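Local coordinates for restriction endonuclease LpnPI (Legionella pneumophila subsp. pneumophila str. Philadelphia 1, PDB 4RZL), which probably recognises modified cytosines in DNA through this N-terminal SRA-like domain, as part of a restriction endonuclease whose full-length form would cut the DNA, at residues 150-155 / 209-214; 156-161 / 223-228. All blocks are in the same frame, centred on the assembly; numbering follows the deposited sequence.

Interaction 1 (150-155 / 209-214); sequences KGVAVP and NSLNPF
Val-154 meets Phe-214 at the ring edge: its CG1 methyl lies near the ring plane, 3.8 Å from Phe-214 CD1 and 4.1 Å from Phe-214 CE1. This is the close part of the contact. The ring comes down to the strand because CG of Phe-214 stands anti to the backbone N (chi1 169°), while the CG1 branch of Val-154, anti to its carbonyl carbon, is the one that reaches for it. A looser pair lies two residues back on the strand. There the CG1 methyl of Val-152 faces the CD2 branch of Leu-211 at 4.3 Å, barely touching. Leu-211, the N-cap residue of helix 212-220, does not aim its CB at the strand, and only the end of its side chain draws near. Pro-131 packs on both Leu-211 and Phe-214, and Val-193 touches both Val-152 and Leu-211, extending the apolar cluster. The wet side is the outer face of the turn, where Asn-209 and Asn-212 are exposed and a backbone bond runs from Asn-212 N to Asn-209 O (3.1 Å). Ser-210 OG bonds Asp-208 and Ser-194 N, tying this turn to its neighbours. This is helix-on-sheet packing: the start of helix 212-220 lies against strand 147-155 of the mixed sheet in the PUA-clan recognition domain.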
# COMPACT_ATOMS: atom_id res chain seq x y z
N LYS A 150 6.54 3.47 -2.68
CA LYS A 150 7.47 2.69 -1.86
C LYS A 150 7.57 1.22 -2.30
O LYS A 150 8.41 0.49 -1.80
CB LYS A 150 7.08 2.74 -0.39
CG LYS A 150 6.86 4.17 0.15
CD LYS A 150 8.09 5.03 -0.08
CE LYS A 150 9.24 4.65 0.86
NZ LYS A 150 10.48 5.46 0.60
N GLY A 151 6.69 0.80 -3.20
CA GLY A 151 6.77 -0.54 -3.78
C GLY A 151 5.48 -1.34 -3.86
O GLY A 151 4.43 -0.92 -3.37
N VAL A 152 5.59 -2.51 -4.49
CA VAL A 152 4.52 -3.51 -4.53
C VAL A 152 4.69 -4.39 -3.30
O VAL A 152 5.80 -4.86 -3.03
CB VAL A 152 4.60 -4.41 -5.79
CG1 VAL A 152 3.40 -5.38 -5.84
CG2 VAL A 152 4.71 -3.59 -7.06
N ALA A 153 3.61 -4.64 -2.57
CA ALA A 153 3.73 -5.34 -1.30
C ALA A 153 2.79 -6.54 -1.21
O ALA A 153 1.79 -6.61 -1.94
CB ALA A 153 3.45 -4.39 -0.13
N VAL A 154 3.12 -7.47 -0.32
CA VAL A 154 2.26 -8.60 -0.04
C VAL A 154 2.17 -8.79 1.47
O VAL A 154 3.12 -8.45 2.19
CB VAL A 154 2.76 -9.92 -0.70
CG1 VAL A 154 2.80 -9.74 -2.23
CG2 VAL A 154 4.13 -10.34 -0.15
N PRO A 155 1.04 -9.33 1.95
CA PRO A 155 0.82 -9.53 3.39
C PRO A 155 1.80 -10.51 3.99
O PRO A 155 2.09 -11.54 3.38
CB PRO A 155 -0.62 -10.08 3.46
CG PRO A 155 -1.27 -9.64 2.14
CD PRO A 155 -0.15 -9.69 1.14
N ASN A 209 5.26 -8.26 -17.75
CA ASN A 209 5.94 -9.00 -16.70
C ASN A 209 6.28 -8.19 -15.45
O ASN A 209 7.02 -8.67 -14.61
CB ASN A 209 7.25 -9.58 -17.26
CG ASN A 209 7.05 -10.84 -18.07
OD1 ASN A 209 5.92 -11.24 -18.35
ND2 ASN A 209 8.15 -11.49 -18.45
N SER A 210 5.78 -6.95 -15.36
CA SER A 210 6.09 -6.06 -14.22
C SER A 210 5.85 -6.75 -12.87
O SER A 210 6.65 -6.63 -11.95
CB SER A 210 5.24 -4.79 -14.27
OG SER A 210 5.64 -3.94 -15.32
N LEU A 211 4.74 -7.47 -12.76
CA LEU A 211 4.39 -8.06 -11.49
C LEU A 211 4.69 -9.54 -11.38
O LEU A 211 4.12 -10.22 -10.53
CB LEU A 211 2.91 -7.83 -11.19
CG LEU A 211 2.80 -6.69 -10.18
CD1 LEU A 211 3.11 -5.35 -10.84
CD2 LEU A 211 1.46 -6.67 -9.49
N ASN A 212 5.61 -10.03 -12.20
CA ASN A 212 5.99 -11.43 -12.11
C ASN A 212 6.41 -11.88 -10.69
O ASN A 212 6.04 -12.97 -10.27
CB ASN A 212 7.08 -11.75 -13.13
CG ASN A 212 6.50 -12.19 -14.48
OD1 ASN A 212 5.31 -12.01 -14.75
ND2 ASN A 212 7.34 -12.76 -15.33
N PRO A 213 7.16 -11.05 -9.94
CA PRO A 213 7.43 -11.51 -8.57
C PRO A 213 6.18 -11.59 -7.69
O PRO A 213 6.15 -12.36 -6.73
CB PRO A 213 8.41 -10.46 -8.03
CG PRO A 213 9.10 -9.96 -9.27
CD PRO A 213 8.02 -9.91 -10.31
N PHE A 214 5.16 -10.82 -8.02
CA PHE A 214 3.90 -10.92 -7.29
C PHE A 214 3.23 -12.24 -7.64
O PHE A 214 2.79 -12.98 -6.76
CB PHE A 214 2.96 -9.75 -7.60
CG PHE A 214 1.56 -9.95 -7.08
CD1 PHE A 214 1.28 -9.78 -5.73
CD2 PHE A 214 0.54 -10.33 -7.94
CE1 PHE A 214 -0.01 -9.98 -5.25
CE2 PHE A 214 -0.75 -10.52 -7.47
CZ PHE A 214 -1.02 -10.35 -6.12

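Interaction 2 (156-161 / 223-228); sequences GYPGLS and ADVLIA
Pro-158 and Tyr-157 present two adjoining surfaces to the forked side chain of Val-225. The fork is split between them: CG2 lies 4.2 Å from Pro-158 CG, whereas CG1, anti to the backbone N (chi1 -172°), comes to 4.5 Å from Tyr-157 OH. The pyrrolidine ring sits over one face of the tyrosine, its CD atom 3.4 Å above the aromatic plane and displaced toward the rim. Tyr-157 extends its ring from the loop with CG anti to the backbone N (chi1 -167°), which carries the phenol oxygen across to the 223-228 segment. There it also meets Ile-227, whose CD1 methyl stands 4.5 Å from Tyr-157 OH in a marginal contact. The hydroxyl is not left without a polar partner among these methyls, because it hydrogen-bonds to the carbonyl O of Lys-85, which fixes the far end of the ring. Thr-186 of strand 176-187 touches Tyr-157, Pro-158 and Val-225, joining both segments to the sheet. The 223-228 segment is itself held by backbone bonds of Asp-224 to Asn-189 and Leu-226 to Ile-187. Within 156-161, a bond from Leu-160 N to Tyr-157 O (3.0 Å) closes the turn, with Pro-158 and Gly-159 at its two corners. This is a classic Pro-Gly type II beta turn, here packed at the surface against the extended segment near the C-terminal end of this SRA-domain fragment.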
# COMPACT_ATOMS: atom_id res chain seq x y z
N GLY A 156 2.28 -10.21 5.19
CA GLY A 156 3.15 -11.12 5.92
C GLY A 156 4.61 -10.82 5.66
O GLY A 156 4.96 -9.91 4.89
N TYR A 157 5.48 -11.58 6.31
CA TYR A 157 6.92 -11.38 6.19
C TYR A 157 7.62 -12.69 6.54
O TYR A 157 7.20 -13.38 7.46
CB TYR A 157 7.40 -10.24 7.12
CG TYR A 157 8.81 -9.80 6.79
CD1 TYR A 157 9.05 -8.86 5.80
CD2 TYR A 157 9.90 -10.38 7.43
CE1 TYR A 157 10.33 -8.48 5.47
CE2 TYR A 157 11.20 -10.01 7.10
CZ TYR A 157 11.40 -9.07 6.12
OH TYR A 157 12.68 -8.70 5.79
N PRO A 158 8.67 -13.06 5.78
CA PRO A 158 9.37 -14.33 6.08
C PRO A 158 9.83 -14.40 7.53
O PRO A 158 10.46 -13.46 8.02
CB PRO A 158 10.56 -14.33 5.11
CG PRO A 158 10.66 -12.94 4.55
CD PRO A 158 9.27 -12.36 4.62
N GLY A 159 9.45 -15.47 8.22
CA GLY A 159 9.83 -15.65 9.62
C GLY A 159 8.84 -15.09 10.63
O GLY A 159 9.00 -15.32 11.83
N LEU A 160 7.84 -14.35 10.18
CA LEU A 160 6.80 -13.84 11.08
C LEU A 160 5.56 -14.73 11.06
O LEU A 160 5.03 -15.04 9.99
CB LEU A 160 6.39 -12.40 10.73
CG LEU A 160 7.33 -11.24 11.04
CD1 LEU A 160 6.56 -9.96 10.85
CD2 LEU A 160 7.90 -11.33 12.44
N SER A 161 5.09 -15.11 12.24
CA SER A 161 3.89 -15.94 12.35
C SER A 161 2.62 -15.17 12.03
O SER A 161 2.63 -13.94 11.93
CB SER A 161 3.77 -16.53 13.76
OG SER A 161 3.59 -15.49 14.71
N ALA A 223 8.31 -14.89 -1.01
CA ALA A 223 8.51 -13.62 -1.71
C ALA A 223 9.97 -13.37 -2.03
O ALA A 223 10.85 -13.66 -1.23
CB ALA A 223 7.97 -12.49 -0.87
N ASP A 224 10.22 -12.83 -3.21
CA ASP A 224 11.52 -12.24 -3.53
C ASP A 224 11.53 -10.82 -2.95
O ASP A 224 10.92 -9.91 -3.51
CB ASP A 224 11.77 -12.22 -5.04
CG ASP A 224 13.16 -11.70 -5.41
OD1 ASP A 224 14.03 -11.61 -4.53
OD2 ASP A 224 13.39 -11.43 -6.61
N VAL A 225 12.17 -10.66 -1.80
CA VAL A 225 12.10 -9.43 -1.01
C VAL A 225 13.07 -8.37 -1.53
O VAL A 225 14.22 -8.68 -1.86
CB VAL A 225 12.42 -9.70 0.48
CG1 VAL A 225 12.15 -8.45 1.33
CG2 VAL A 225 11.61 -10.88 1.01
N LEU A 226 12.61 -7.12 -1.58
CA LEU A 226 13.48 -5.99 -1.90
C LEU A 226 14.34 -5.68 -0.68
O LEU A 226 13.91 -4.99 0.25
CB LEU A 226 12.66 -4.77 -2.32
CG LEU A 226 13.29 -3.76 -3.28
CD1 LEU A 226 12.28 -2.69 -3.70
CD2 LEU A 226 14.52 -3.10 -2.71
N ILE A 227 15.56 -6.22 -0.68
CA ILE A 227 16.54 -5.99 0.39
C ILE A 227 17.52 -4.90 -0.01
O ILE A 227 18.26 -5.07 -0.98
CB ILE A 227 17.31 -7.28 0.71
CG1 ILE A 227 16.33 -8.36 1.17
CG2 ILE A 227 18.36 -7.03 1.76
CD1 ILE A 227 15.61 -8.00 2.47
N ALA A 228 17.53 -3.78 0.72
CA ALA A 228 18.33 -2.62 0.31
C ALA A 228 19.16 -2.01 1.45
O ALA A 228 18.72 -1.04 2.09
CB ALA A 228 17.42 -1.55 -0.31

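Overall arrangement
The two contacts follow one another along the same chain path: 150-155 runs directly into 156-161 as strand 147-155 ends, and helix 212-220, which begins within 209-214, leads on to segment 223-228. Along the chain the segments therefore alternate, and the pairings cross. Their centres lie about 12 Å apart, with interaction 1 buried and interaction 2 at the surface. Segments 150-155, 156-161 and 223-228 all contact strand 176-187: Val-154 bonds to the backbone of Thr-186, Gly-156 O to its OG1, and Leu-226 to Ile-187, while 209-214 meets Ile-190 in the loop beyond. The C-terminal part of this chain returns to the sheet, its helix start packing on strand 147-155 and segment 223-228 bonding to the end of strand 176-187.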